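Local coordinates for protein rifamycin polyketide synthase (Amycolatopsis mediterranei, PDB 4LN9) that probably catalyses the dehydration of a polyketide intermediate, as the dehydratase domain of the terminal module of the rifamycin polyketide synthase, at residues L238-A241 with A242-T246. Numbering follows the deposited sequence.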
# COMPACT_ATOMS: atom_id res chain seq x y z
N LEU A 238 -8.40 -20.17 17.92
CA LEU A 238 -8.41 -21.61 17.69
C LEU A 238 -7.00 -22.19 17.64
O LEU A 238 -6.70 -23.16 18.34
CB LEU A 238 -9.18 -21.95 16.41
CG LEU A 238 -9.64 -23.41 16.25
CD1 LEU A 238 -10.60 -23.80 17.37
CD2 LEU A 238 -10.29 -23.62 14.89
N LEU A 239 -6.10 -21.53 16.92
CA LEU A 239 -4.72 -21.97 16.84
C LEU A 239 -3.99 -21.79 18.18
O LEU A 239 -3.24 -22.67 18.60
CB LEU A 239 -3.96 -21.25 15.72
CG LEU A 239 -2.54 -21.76 15.45
CD1 LEU A 239 -2.56 -23.26 15.19
CD2 LEU A 239 -1.91 -21.01 14.29
N ASP A 240 -4.27 -20.69 18.86
CA ASP A 240 -3.66 -20.46 20.17
C ASP A 240 -4.06 -21.53 21.18
O ASP A 240 -3.23 -22.01 21.94
CB ASP A 240 -4.01 -19.07 20.72
CG ASP A 240 -3.18 -18.70 21.94
OD1 ASP A 240 -2.06 -18.18 21.76
OD2 ASP A 240 -3.63 -18.98 23.07
N ALA A 241 -5.35 -21.84 21.23
CA ALA A 241 -5.84 -22.86 22.15
C ALA A 241 -5.28 -24.23 21.80
O ALA A 241 -4.96 -25.03 22.68
CB ALA A 241 -7.36 -22.90 22.15
N ALA A 242 -5.15 -24.50 20.50
CA ALA A 242 -4.56 -25.75 20.04
C ALA A 242 -3.20 -25.96 20.70
O ALA A 242 -2.93 -27.02 21.27
CB ALA A 242 -4.42 -25.76 18.53
N LEU A 243 -2.43 -24.88 20.80
CA LEU A 243 -1.08 -24.95 21.35
C LEU A 243 -1.04 -24.80 22.87
O LEU A 243 -0.24 -25.44 23.54
CB LEU A 243 -0.18 -23.90 20.68
CG LEU A 243 0.15 -24.14 19.21
CD1 LEU A 243 0.67 -22.86 18.57
CD2 LEU A 243 1.17 -25.26 19.05
N HIS A 244 -1.91 -23.95 23.41
CA HIS A 244 -1.90 -23.69 24.85
C HIS A 244 -2.60 -24.75 25.67
O HIS A 244 -2.38 -24.84 26.88
CB HIS A 244 -2.35 -22.27 25.20
CG HIS A 244 -3.86 -22.07 25.16
ND1 HIS A 244 -4.41 -20.96 24.63
CD2 HIS A 244 -4.88 -22.73 25.84
CE1 HIS A 244 -5.74 -20.98 24.85
NE2 HIS A 244 -6.03 -22.07 25.57
N SER A 245 -3.14 -25.76 24.97
CA SER A 245 -3.58 -26.99 25.62
C SER A 245 -2.46 -27.65 26.42
O SER A 245 -2.70 -28.24 27.48
CB SER A 245 -4.15 -27.97 24.60
OG SER A 245 -3.12 -28.52 23.79
N THR A 246 -1.22 -27.49 25.96
CA THR A 246 -0.06 -28.03 26.67
C THR A 246 0.13 -27.35 28.03
O THR A 246 0.59 -27.98 28.99
CB THR A 246 1.24 -27.88 25.85
OG1 THR A 246 1.41 -26.51 25.46
CG2 THR A 246 1.19 -28.76 24.61
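The central helix 236-251 of the second hotdog carries a D-x-x-x-H pair, D240 and H244, one turn apart. The spacing fits the D-x-x-x-Q/H motif of polyketide synthase dehydratases, which lies at the active site in relatives. H244 ND1 donates to D240 OD2 at 2.6 Å. The bond is short and fairly straight, with 159° at the hydrogen. OD2 lies almost in the imidazole plane, at the ring edge. On the aspartate, the donor meets OD2 on the anti side and clearly out of the carboxylate plane. The carboxylate and ring planes are 64° apart. The H244 side chain leaves the backbone with CG between N and the carbonyl carbon (chi1 79°). This folds the ring back along the helix toward the preceding turn. There A241 CA sits over one ring face, 3.4 Å from the ring centroid, in a CH-pi contact. A241 CB also approaches H244 CE1, at 3.7 Å. The edge bond and the face contact together restrict the turning of the imidazole.

The backbone ties the same two residues: H244 N donates to D240 O at 2.8 Å. Two residues earlier, A242 N bonds L238 O at 3.0 Å. The S245 hydroxyl curls back to its own helix, where OG donates to A242 O at 2.9 Å. T246 OG1 does likewise to L243 O at 2.7 Å.

Y184 of helix 183-190 accompanies the imidazole, its OH hydrogen-bonded to H244 NE2, and the Y194 ring also meets it. D240 touches F198. Elsewhere the helix packs on the strands: A241 and S245 reach strands 201-207 and 214-220, while L238, A242 and T246 meet strand 279-285.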